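Local structure of peptidoglycan D,D-transpeptidase FtsI (Yersinia pestis, 6SYN) at residues G266-N271 against S310-A315; V259-Q264 against S318-D323; L295-I300 against V413-S418; A378-M383 against P407-V412. The protein probably catalyses the D,D-transpeptidation that cross-links peptidoglycan during cell division, and is a penicillin-binding protein that holds a beta-lactam-derived ligand in its active site. All coordinates share one frame; numbering follows the deposited sequence.

Contact 1 of 4, residues G266-N271 against S310-A315; sequences GVVKEN and SKLALA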
loop_
_atom_site.group_PDB
_atom_site.type_symbol
_atom_site.label_atom_id
_atom_site.label_comp_id
_atom_site.label_asym_id
_atom_site.label_seq_id
_atom_site.Cartn_x
_atom_site.Cartn_y
_atom_site.Cartn_z
ATOM N N GLY A 266 19.162 22.931 -17.373
ATOM C CA GLY A 266 20.586 23.186 -17.668
ATOM C C GLY A 266 21.324 23.769 -16.472
ATOM O O GLY A 266 22.392 24.375 -16.674
ATOM N N VAL A 267 20.786 23.584 -15.265
ATOM C CA VAL A 267 21.378 24.074 -13.985
ATOM C C VAL A 267 22.677 23.299 -13.718
ATOM O O VAL A 267 23.630 23.901 -13.173
ATOM C CB VAL A 267 20.357 23.931 -12.841
ATOM C CG1 VAL A 267 21.003 23.915 -11.465
ATOM C CG2 VAL A 267 19.294 25.012 -12.921
ATOM N N VAL A 268 22.701 22.017 -14.091
ATOM C CA VAL A 268 23.854 21.082 -13.909
ATOM C C VAL A 268 23.946 20.178 -15.142
ATOM O O VAL A 268 23.038 20.234 -16.001
ATOM C CB VAL A 268 23.721 20.231 -12.629
ATOM C CG1 VAL A 268 24.056 21.020 -11.374
ATOM C CG2 VAL A 268 22.346 19.590 -12.503
ATOM N N LYS A 269 25.010 19.374 -15.198
ATOM C CA LYS A 269 25.240 18.300 -16.197
ATOM C C LYS A 269 25.583 17.014 -15.431
ATOM O O LYS A 269 26.058 17.129 -14.288
ATOM C CB LYS A 269 26.332 18.765 -17.168
ATOM C CG LYS A 269 26.207 20.225 -17.598
ATOM C CD LYS A 269 26.957 20.602 -18.856
ATOM C CE LYS A 269 26.299 20.093 -20.122
ATOM N NZ LYS A 269 26.901 18.816 -20.569
ATOM N N GLU A 270 25.344 15.839 -16.023
ATOM C CA GLU A 270 25.500 14.513 -15.356
ATOM C C GLU A 270 26.693 14.519 -14.401
ATOM O O GLU A 270 26.531 14.085 -13.239
ATOM C CB GLU A 270 25.816 13.395 -16.345
ATOM C CG GLU A 270 24.669 13.002 -17.246
ATOM C CD GLU A 270 25.119 12.134 -18.410
ATOM O OE1 GLU A 270 26.301 12.248 -18.801
ATOM O OE2 GLU A 270 24.299 11.341 -18.912
ATOM N N ASN A 271 27.854 14.954 -14.901
ATOM C CA ASN A 271 29.173 14.763 -14.244
ATOM C C ASN A 271 29.527 16.014 -13.427
ATOM O O ASN A 271 30.688 16.097 -12.979
ATOM C CB ASN A 271 30.235 14.353 -15.274
ATOM C CG ASN A 271 30.352 12.848 -15.433
ATOM O OD1 ASN A 271 31.222 12.217 -14.831
ATOM N ND2 ASN A 271 29.476 12.253 -16.227
ATOM N N SER A 310 18.860 20.841 -2.362
ATOM C CA SER A 310 18.444 22.207 -1.947
ATOM C C SER A 310 19.098 23.228 -2.882
ATOM O O SER A 310 18.427 24.201 -3.274
ATOM C CB SER A 310 18.782 22.501 -0.507
ATOM O OG SER A 310 20.135 22.922 -0.386
ATOM N N LYS A 311 20.365 23.011 -3.229
ATOM C CA LYS A 311 21.112 23.931 -4.123
ATOM C C LYS A 311 20.531 23.832 -5.539
ATOM O O LYS A 311 20.510 24.873 -6.225
ATOM C CB LYS A 311 22.618 23.664 -4.047
ATOM C CG LYS A 311 23.295 24.311 -2.845
ATOM C CD LYS A 311 24.740 23.931 -2.659
ATOM C CE LYS A 311 25.387 24.670 -1.506
ATOM N NZ LYS A 311 26.863 24.729 -1.643
ATOM N N LEU A 312 20.044 22.651 -5.946
ATOM C CA LEU A 312 19.460 22.416 -7.299
ATOM C C LEU A 312 18.093 23.108 -7.400
ATOM O O LEU A 312 17.857 23.806 -8.402
ATOM C CB LEU A 312 19.345 20.911 -7.569
ATOM C CG LEU A 312 20.663 20.140 -7.683
ATOM C CD1 LEU A 312 20.404 18.667 -7.979
ATOM C CD2 LEU A 312 21.577 20.743 -8.742
ATOM N N ALA A 313 17.233 22.918 -6.397
ATOM C CA ALA A 313 15.933 23.615 -6.245
ATOM C C ALA A 313 16.122 25.131 -6.373
ATOM O O ALA A 313 15.395 25.738 -7.180
ATOM C CB ALA A 313 15.316 23.270 -4.917
ATOM N N LEU A 314 17.056 25.710 -5.608
ATOM C CA LEU A 314 17.191 27.183 -5.426
ATOM C C LEU A 314 17.945 27.821 -6.604
ATOM O O LEU A 314 17.942 29.063 -6.681
ATOM C CB LEU A 314 17.881 27.479 -4.087
ATOM C CG LEU A 314 16.993 27.332 -2.849
ATOM C CD1 LEU A 314 17.825 27.258 -1.577
ATOM C CD2 LEU A 314 15.990 28.470 -2.750
ATOM N N ALA A 315 18.543 27.030 -7.505
ATOM C CA ALA A 315 19.079 27.526 -8.798
ATOM C C ALA A 315 17.958 27.523 -9.849
ATOM O O ALA A 315 18.268 27.695 -11.046
ATOM C CB ALA A 315 20.269 26.706 -9.241
#

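Contact 2 of 4, residues V259-Q264 against S318-D323; sequences VMTALQ and SSALVD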
loop_
_atom_site.group_PDB
_atom_site.type_symbol
_atom_site.label_atom_id
_atom_site.label_comp_id
_atom_site.label_asym_id
_atom_site.label_seq_id
_atom_site.Cartn_x
_atom_site.Cartn_y
_atom_site.Cartn_z
ATOM N N VAL A 259 16.693 16.045 -9.540
ATOM C CA VAL A 259 17.857 15.822 -10.446
ATOM C C VAL A 259 17.374 15.953 -11.893
ATOM O O VAL A 259 18.067 16.611 -12.680
ATOM C CB VAL A 259 18.532 14.465 -10.172
ATOM C CG1 VAL A 259 19.538 14.091 -11.249
ATOM C CG2 VAL A 259 19.194 14.455 -8.805
ATOM N N MET A 260 16.215 15.379 -12.217
ATOM C CA MET A 260 15.627 15.420 -13.582
ATOM C C MET A 260 15.369 16.878 -13.986
ATOM O O MET A 260 15.833 17.283 -15.067
ATOM C CB MET A 260 14.326 14.611 -13.652
ATOM C CG MET A 260 14.562 13.108 -13.705
ATOM S SD MET A 260 13.072 12.126 -13.402
ATOM C CE MET A 260 13.768 10.476 -13.390
ATOM N N THR A 261 14.679 17.643 -13.142
ATOM C CA THR A 261 14.328 19.064 -13.403
ATOM C C THR A 261 15.609 19.862 -13.673
ATOM O O THR A 261 15.653 20.578 -14.685
ATOM C CB THR A 261 13.515 19.652 -12.241
ATOM O OG1 THR A 261 12.446 18.751 -11.959
ATOM C CG2 THR A 261 12.942 21.018 -12.548
ATOM N N ALA A 262 16.609 19.736 -12.797
ATOM C CA ALA A 262 17.872 20.511 -12.824
ATOM C C ALA A 262 18.648 20.217 -14.114
ATOM O O ALA A 262 19.229 21.160 -14.676
ATOM C CB ALA A 262 18.692 20.201 -11.595
ATOM N N LEU A 263 18.658 18.959 -14.561
ATOM C CA LEU A 263 19.275 18.550 -15.852
ATOM C C LEU A 263 18.566 19.273 -17.010
ATOM O O LEU A 263 19.268 19.922 -17.809
ATOM C CB LEU A 263 19.207 17.024 -15.993
ATOM C CG LEU A 263 20.133 16.232 -15.067
ATOM C CD1 LEU A 263 19.838 14.743 -15.129
ATOM C CD2 LEU A 263 21.589 16.483 -15.405
ATOM N N GLN A 264 17.230 19.200 -17.077
ATOM C CA GLN A 264 16.415 19.830 -18.154
ATOM C C GLN A 264 16.624 21.348 -18.164
ATOM O O GLN A 264 16.721 21.911 -19.264
ATOM C CB GLN A 264 14.925 19.544 -17.979
ATOM C CG GLN A 264 14.070 20.159 -19.076
ATOM C CD GLN A 264 12.836 19.338 -19.353
ATOM O OE1 GLN A 264 12.814 18.506 -20.258
ATOM N NE2 GLN A 264 11.800 19.559 -18.558
ATOM N N SER A 318 10.643 28.382 -8.073
ATOM C CA SER A 318 9.821 27.508 -7.194
ATOM C C SER A 318 8.852 26.661 -8.030
ATOM O O SER A 318 8.553 25.535 -7.599
ATOM C CB SER A 318 9.085 28.321 -6.158
ATOM O OG SER A 318 8.085 29.115 -6.763
ATOM N N SER A 319 8.399 27.177 -9.181
ATOM C CA SER A 319 7.359 26.565 -10.054
ATOM C C SER A 319 7.873 25.298 -10.752
ATOM O O SER A 319 7.023 24.474 -11.154
ATOM C CB SER A 319 6.861 27.562 -11.063
ATOM O OG SER A 319 7.905 27.921 -11.954
ATOM N N ALA A 320 9.194 25.147 -10.916
ATOM C CA ALA A 320 9.823 24.036 -11.675
ATOM C C ALA A 320 9.525 22.688 -11.001
ATOM O O ALA A 320 8.929 21.818 -11.674
ATOM C CB ALA A 320 11.308 24.263 -11.817
ATOM N N LEU A 321 9.915 22.515 -9.732
ATOM C CA LEU A 321 9.681 21.250 -8.980
ATOM C C LEU A 321 8.177 21.039 -8.781
ATOM O O LEU A 321 7.753 19.863 -8.696
ATOM C CB LEU A 321 10.410 21.282 -7.631
ATOM C CG LEU A 321 11.915 21.045 -7.692
ATOM C CD1 LEU A 321 12.549 21.254 -6.327
ATOM C CD2 LEU A 321 12.224 19.652 -8.212
ATOM N N VAL A 322 7.408 22.130 -8.710
ATOM C CA VAL A 322 5.921 22.082 -8.589
ATOM C C VAL A 322 5.351 21.526 -9.899
ATOM O O VAL A 322 4.412 20.725 -9.832
ATOM C CB VAL A 322 5.310 23.449 -8.222
ATOM C CG1 VAL A 322 3.789 23.395 -8.192
ATOM C CG2 VAL A 322 5.842 23.950 -6.888
ATOM N N ASP A 323 5.921 21.908 -11.042
ATOM C CA ASP A 323 5.504 21.383 -12.370
ATOM C C ASP A 323 5.905 19.906 -12.513
ATOM O O ASP A 323 5.067 19.117 -12.975
ATOM C CB ASP A 323 6.077 22.213 -13.520
ATOM C CG ASP A 323 5.251 22.069 -14.784
ATOM O OD1 ASP A 323 4.105 22.578 -14.788
ATOM O OD2 ASP A 323 5.740 21.420 -15.737
#

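Contact 3 of 4, residues L295-I300 against V413-S418; sequences LSVTGI and VHMMES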
loop_
_atom_site.group_PDB
_atom_site.type_symbol
_atom_site.label_atom_id
_atom_site.label_comp_id
_atom_site.label_asym_id
_atom_site.label_seq_id
_atom_site.Cartn_x
_atom_site.Cartn_y
_atom_site.Cartn_z
ATOM N N LEU A 295 30.144 16.749 -3.915
ATOM C CA LEU A 295 29.378 15.551 -4.353
ATOM C C LEU A 295 28.925 15.753 -5.804
ATOM O O LEU A 295 28.311 16.799 -6.079
ATOM C CB LEU A 295 28.185 15.372 -3.402
ATOM C CG LEU A 295 27.879 13.957 -2.899
ATOM C CD1 LEU A 295 29.132 13.139 -2.617
ATOM C CD2 LEU A 295 27.016 14.025 -1.646
ATOM N N SER A 296 29.228 14.802 -6.695
ATOM C CA SER A 296 28.675 14.743 -8.075
ATOM C C SER A 296 27.147 14.630 -7.993
ATOM O O SER A 296 26.633 14.369 -6.882
ATOM C CB SER A 296 29.260 13.610 -8.879
ATOM O OG SER A 296 28.748 12.356 -8.445
ATOM N N VAL A 297 26.459 14.819 -9.125
ATOM C CA VAL A 297 24.973 14.715 -9.240
ATOM C C VAL A 297 24.560 13.276 -8.905
ATOM O O VAL A 297 23.575 13.099 -8.150
ATOM C CB VAL A 297 24.474 15.164 -10.625
ATOM C CG1 VAL A 297 22.996 14.874 -10.824
ATOM C CG2 VAL A 297 24.743 16.639 -10.862
ATOM N N THR A 298 25.287 12.287 -9.431
ATOM C CA THR A 298 25.148 10.856 -9.054
ATOM C C THR A 298 25.274 10.746 -7.529
ATOM O O THR A 298 24.386 10.144 -6.900
ATOM C CB THR A 298 26.192 10.000 -9.781
ATOM O OG1 THR A 298 26.252 10.439 -11.138
ATOM C CG2 THR A 298 25.887 8.519 -9.734
ATOM N N GLY A 299 26.338 11.331 -6.973
ATOM C CA GLY A 299 26.650 11.330 -5.531
ATOM C C GLY A 299 25.506 11.865 -4.682
ATOM O O GLY A 299 25.318 11.349 -3.563
ATOM N N ILE A 300 24.768 12.860 -5.182
ATOM C CA ILE A 300 23.635 13.516 -4.462
ATOM C C ILE A 300 22.510 12.495 -4.227
ATOM O O ILE A 300 21.953 12.493 -3.111
ATOM C CB ILE A 300 23.187 14.784 -5.215
ATOM C CG1 ILE A 300 24.266 15.863 -5.095
ATOM C CG2 ILE A 300 21.836 15.298 -4.732
ATOM C CD1 ILE A 300 24.277 16.869 -6.218
ATOM N N VAL A 413 17.774 7.273 -13.965
ATOM C CA VAL A 413 17.576 5.854 -13.557
ATOM C C VAL A 413 18.969 5.239 -13.372
ATOM O O VAL A 413 19.191 4.609 -12.321
ATOM C CB VAL A 413 16.697 5.064 -14.548
ATOM C CG1 VAL A 413 16.663 3.582 -14.210
ATOM C CG2 VAL A 413 15.275 5.608 -14.599
ATOM N N HIS A 414 19.896 5.451 -14.316
ATOM C CA HIS A 414 21.278 4.904 -14.222
ATOM C C HIS A 414 21.966 5.446 -12.961
ATOM O O HIS A 414 22.634 4.645 -12.286
ATOM C CB HIS A 414 22.118 5.156 -15.485
ATOM C CG HIS A 414 23.503 4.616 -15.338
ATOM N ND1 HIS A 414 24.568 5.404 -14.940
ATOM C CD2 HIS A 414 23.992 3.361 -15.456
ATOM C CE1 HIS A 414 25.658 4.666 -14.852
ATOM N NE2 HIS A 414 25.333 3.410 -15.162
ATOM N N MET A 415 21.802 6.741 -12.654
ATOM C CA MET A 415 22.286 7.379 -11.394
ATOM C C MET A 415 21.721 6.641 -10.171
ATOM O O MET A 415 22.464 6.477 -9.180
ATOM C CB MET A 415 21.868 8.849 -11.305
ATOM C CG MET A 415 22.787 9.789 -12.049
ATOM S SD MET A 415 22.086 11.449 -12.132
ATOM C CE MET A 415 23.257 12.235 -13.237
ATOM N N MET A 416 20.456 6.215 -10.236
ATOM C CA MET A 416 19.737 5.592 -9.089
ATOM C C MET A 416 20.283 4.184 -8.797
ATOM O O MET A 416 19.980 3.672 -7.702
ATOM C CB MET A 416 18.229 5.538 -9.356
ATOM C CG MET A 416 17.549 6.879 -9.158
ATOM S SD MET A 416 16.024 7.035 -10.115
ATOM C CE MET A 416 14.921 5.967 -9.192
ATOM N N GLU A 417 21.071 3.596 -9.713
ATOM C CA GLU A 417 21.731 2.270 -9.530
ATOM C C GLU A 417 22.771 2.358 -8.413
ATOM O O GLU A 417 23.076 1.326 -7.787
ATOM C CB GLU A 417 22.428 1.821 -10.812
ATOM C CG GLU A 417 21.463 1.579 -11.952
ATOM C CD GLU A 417 21.933 0.585 -12.993
ATOM O OE1 GLU A 417 21.770 0.876 -14.184
ATOM O OE2 GLU A 417 22.448 -0.477 -12.606
ATOM N N SER A 418 23.292 3.565 -8.208
ATOM C CA SER A 418 24.338 3.927 -7.223
ATOM C C SER A 418 23.865 3.663 -5.787
ATOM O O SER A 418 24.729 3.451 -4.915
ATOM C CB SER A 418 24.708 5.372 -7.409
ATOM O OG SER A 418 25.905 5.681 -6.723
#

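Contact 4 of 4, residues A378-M383 against P407-V412; sequences ATIGSM and PLVRTV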
loop_
_atom_site.group_PDB
_atom_site.type_symbol
_atom_site.label_atom_id
_atom_site.label_comp_id
_atom_site.label_asym_id
_atom_site.label_seq_id
_atom_site.Cartn_x
_atom_site.Cartn_y
_atom_site.Cartn_z
ATOM N N ALA A 378 6.671 4.192 -11.365
ATOM C CA ALA A 378 6.165 3.530 -12.594
ATOM C C ALA A 378 6.410 4.429 -13.816
ATOM O O ALA A 378 6.646 3.883 -14.922
ATOM C CB ALA A 378 4.700 3.204 -12.447
ATOM N N THR A 379 6.360 5.751 -13.618
ATOM C CA THR A 379 6.607 6.793 -14.650
ATOM C C THR A 379 8.121 6.950 -14.873
ATOM O O THR A 379 8.528 7.080 -16.055
ATOM C CB THR A 379 5.898 8.095 -14.260
ATOM O OG1 THR A 379 4.547 7.736 -13.965
ATOM C CG2 THR A 379 5.932 9.150 -15.343
ATOM N N ILE A 380 8.922 6.942 -13.798
ATOM C CA ILE A 380 10.415 6.883 -13.878
ATOM C C ILE A 380 10.787 5.627 -14.677
ATOM O O ILE A 380 11.624 5.733 -15.607
ATOM C CB ILE A 380 11.069 6.890 -12.475
ATOM C CG1 ILE A 380 10.931 8.255 -11.796
ATOM C CG2 ILE A 380 12.527 6.443 -12.548
ATOM C CD1 ILE A 380 11.521 8.331 -10.405
ATOM N N GLY A 381 10.166 4.498 -14.315
ATOM C CA GLY A 381 10.421 3.155 -14.868
ATOM C C GLY A 381 10.118 3.067 -16.351
ATOM O O GLY A 381 10.863 2.361 -17.048
ATOM N N SER A 382 9.059 3.736 -16.824
ATOM C CA SER A 382 8.677 3.784 -18.264
ATOM C C SER A 382 9.627 4.715 -19.046
ATOM O O SER A 382 9.462 4.824 -20.281
ATOM C CB SER A 382 7.219 4.168 -18.436
ATOM O OG SER A 382 6.917 5.391 -17.781
ATOM N N MET A 383 10.604 5.322 -18.359
ATOM C CA MET A 383 11.505 6.389 -18.871
ATOM C C MET A 383 10.652 7.593 -19.300
ATOM O O MET A 383 10.783 8.032 -20.456
ATOM C CB MET A 383 12.375 5.898 -20.036
ATOM C CG MET A 383 13.234 4.680 -19.705
ATOM S SD MET A 383 14.448 4.957 -18.378
ATOM C CE MET A 383 14.559 3.301 -17.707
ATOM N N PRO A 407 15.853 9.840 -22.723
ATOM C CA PRO A 407 17.276 9.718 -22.382
ATOM C C PRO A 407 17.646 10.498 -21.109
ATOM O O PRO A 407 18.583 10.106 -20.422
ATOM C CB PRO A 407 18.027 10.273 -23.609
ATOM C CG PRO A 407 16.955 10.511 -24.669
ATOM C CD PRO A 407 15.648 10.677 -23.917
ATOM N N LEU A 408 16.899 11.573 -20.839
ATOM C CA LEU A 408 16.972 12.393 -19.600
ATOM C C LEU A 408 16.648 11.506 -18.391
ATOM O O LEU A 408 17.420 11.553 -17.410
ATOM C CB LEU A 408 15.985 13.559 -19.729
ATOM C CG LEU A 408 16.242 14.755 -18.817
ATOM C CD1 LEU A 408 15.600 16.016 -19.376
ATOM C CD2 LEU A 408 15.745 14.482 -17.406
ATOM N N VAL A 409 15.569 10.716 -18.469
ATOM C CA VAL A 409 15.070 9.852 -17.355
ATOM C C VAL A 409 16.028 8.658 -17.181
ATOM O O VAL A 409 16.291 8.275 -16.015
ATOM C CB VAL A 409 13.614 9.392 -17.596
ATOM C CG1 VAL A 409 13.098 8.476 -16.496
ATOM C CG2 VAL A 409 12.665 10.568 -17.774
ATOM N N ARG A 410 16.526 8.095 -18.290
ATOM C CA ARG A 410 17.365 6.865 -18.304
ATOM C C ARG A 410 18.690 7.166 -17.601
ATOM O O ARG A 410 19.136 6.315 -16.804
ATOM C CB ARG A 410 17.576 6.360 -19.736
ATOM C CG ARG A 410 18.465 5.127 -19.838
ATOM C CD ARG A 410 18.373 4.403 -21.172
ATOM N NE ARG A 410 17.214 3.512 -21.209
ATOM C CZ ARG A 410 16.230 3.537 -22.111
ATOM N NH1 ARG A 410 16.242 4.406 -23.112
ATOM N NH2 ARG A 410 15.231 2.674 -22.011
ATOM N N THR A 411 19.267 8.344 -17.866
ATOM C CA THR A 411 20.492 8.864 -17.201
ATOM C C THR A 411 20.273 8.903 -15.685
ATOM O O THR A 411 21.193 8.497 -14.957
ATOM C CB THR A 411 20.895 10.240 -17.751
ATOM O OG1 THR A 411 21.485 10.045 -19.037
ATOM C CG2 THR A 411 21.890 10.971 -16.878
ATOM N N VAL A 412 19.110 9.378 -15.231
ATOM C CA VAL A 412 18.788 9.510 -13.777
ATOM C C VAL A 412 18.463 8.126 -13.205
ATOM O O VAL A 412 18.861 7.860 -12.056
ATOM C CB VAL A 412 17.652 10.518 -13.522
ATOM C CG1 VAL A 412 17.231 10.543 -12.060
ATOM C CG2 VAL A 412 18.049 11.912 -13.979
#

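Contact 1 of 4, residues G266-N271 against S310-A315
Val267 and Val268 meet Leu312 and Ala315 mainly through apolar groups. The valines belong to the loop after helix 255-264 of the transpeptidase domain, which Gly266 ends in a Schellman motif with a positive phi of 64°. Leu312 lies on helix 306-314, and Ala315 follows that helix.

Both methyl branches of Val267 face Ala315. Val267 CG1 lies 3.6 Å from Ala315 CB. Val267 CG2 faces the backbone of the same residue, 3.4 Å from Ala315 O. Val267 meets Leu312 more loosely, with Val267 CG1 at 4.2 Å from Leu312 CD2. Val268 turns both methyls to that same leucine branch. Val268 CG1 is 3.6 Å and Val268 CG2 4.0 Å from Leu312 CD2. The Val268 and Leu312 side chains cross at about a right angle. With CG set opposite the Leu312 carbonyl carbon (chi1 -66°), the leucine can extend its CD2 branch to the loop.

Some polar side chains of the segments have partners elsewhere. Ser310 OG is hydrogen-bonded to Tyr279 OH, while Lys311 NZ bonds to Asn275 O and the lysine also makes a cation-pi contact with Tyr279.

The contact thus joins the loop and helix 306-314 beside helix 255-264 and strand 273-275, where Val268 and Leu312 both pack on Ala262 and Leu274.

Contact 2 of 4, residues V259-Q264 against S318-D323
Thr261 and Leu321 are the residues whose CA atoms lie nearest across the segments, with Thr261 CA 6.8 Å from Leu321 CA. This is helix-helix packing inside the transpeptidase domain of a penicillin-binding protein. One partner is the end of helix 255-264, and the other is the first part of helix 319-327. Each segment has i to i+4 backbone bonds. Leu263 N bonds to Val259 O, Gln264 N to Met260 O, and Asp323 N to Ser319 O.

Helix 255-264 starts at Lys255. Ser252 and Lys255 both line the pocket of the bound ligand. Their spacing fits the SxxK motif of this family, so the contact probably packs a later turn of the helix that carries the motif lysine against helix 319-327.

A single side chain, Thr261, spans the gap from its helix, and its two branches take different partners. The methyl branch, set anti to the Thr261 backbone N, rests against the methyl of Ala320. The hydroxyl branch lies beside the backbone N (chi1 -50°) and faces a methyl of Leu321. The two side chains of this second pair cross obliquely. The hydroxyl is hydrogen-bonded to Met257 O, one turn back in its own helix, and to Thr324 OG1 on the partner helix.

Leu321 also leans on Phe360 of helix 354-360, and Ala320 touches His265. All three touching residues are buried. Thr261 CG2 is 3.7 Å from Ala320 CB, and Thr261 OG1 is 3.9 Å from Leu321 CD2.

Contact 3 of 4, residues L295-I300 against V413-S418
Met415, on helix 406-416, is the main partner of Val297 and Thr298. The contact joins the start of helix 297-303 to the last turns of helix 406-416 within the transpeptidase domain. Thr298 CA and Met415 CA are 5.1 Å apart. The methionine chain is extended beyond CG and lies across both residues. Near its root, Met415 CG is 3.6 Å from Thr298 OG1. At its end, Met415 CE is 3.6 Å from Val297 CG1, and Met415 SD is 3.8 Å from that same Val297 CG1. With chi1 at 172°, Val297 CG1 is the branch that meets the end of the methionine.

Met416 faces the other way and packs on Ile380, Tyr377 and Pro256. Glu417 forms a salt bridge with Arg435. Ser418 returns to the contact. Ser418 CB is 4.1 Å from Thr298 CG2, so the threonine methyl fits between Met415 and Ser418.

On the other segment, Ser296 is the N-cap of helix 297-303. Ser296 OG accepts from Gly299 N at 3.0 Å, with an angle of 159° at the hydrogen.

Apart from the Thr298 hydroxyl, which lies against Met415 CG, the touching groups are mostly carbon and sulfur. The helix start has its own capping bond, while its fit against helix 406-416 rests on van der Waals packing.

Contact 4 of 4, residues A378-M383 against P407-V412
Met383 and Val409 bring the two backbones together, with Met383 CA 5.2 Å from Val409 CA. A Schellman motif ends helix 370-381 here, and this helix end packs on helix 406-416 of the transpeptidase domain. Met383 takes the positive phi of the motif (60°), and its N bonds back to Ile380 O.

Val409 points into that turn. Val409 CG1 lies 3.5 Å from Met383 CA and also near Ile380 O, so the valine meets mainly backbone atoms. Met383 SD is farther away, 4.2 Å from Val409 CG1. The Ile380 side chain adds only a loose touch through its CG2.

Met383 bends at chi2 (-62°). This brings the sulfur beside the base of Arg410, where Met383 SD lies 3.5 Å from Arg410 CA. The two side chains cross at about a right angle. Arg410 starts out extended and then bends at chi3, which lets its guanidinium group pass Met383. Its NH1 forms a salt bridge with Glu406, one turn earlier on the same helix, and Met383 touches that glutamate too.

Met260 packs on Val409 from helix 255-264. Over one face of the Arg410 guanidinium sits Met383 CG, 3.6 Å above the plane, offset toward the rim, and 3.7 Å from Arg410 NH2.

All four contacts lie in the transpeptidase domain and touch one another around helices 255-264 and 406-416. Contacts 1 and 2 have centres about 9 Å apart. Val267 N probably bonds to Ala262 O (2.9 Å) between them. Val259 joins contact 2 to contact 3, with Val259 CG1 3.6 Å from Val297 CG1. Contacts 3 and 4 share helix 406-416, and Val413 CG2 is 3.5 Å from Ile380 CG2. Contact 4 meets contact 2 through Leu263 and Met260 on Val412 and Val409. A probable hydrogen bond between Glu270 OE2 and Thr411 OG1 ties contact 1 to contact 4. The bound ligand is about 14 Å from the Leu312 and Leu321 side chains and about 12 Å from the Ser418 side chain.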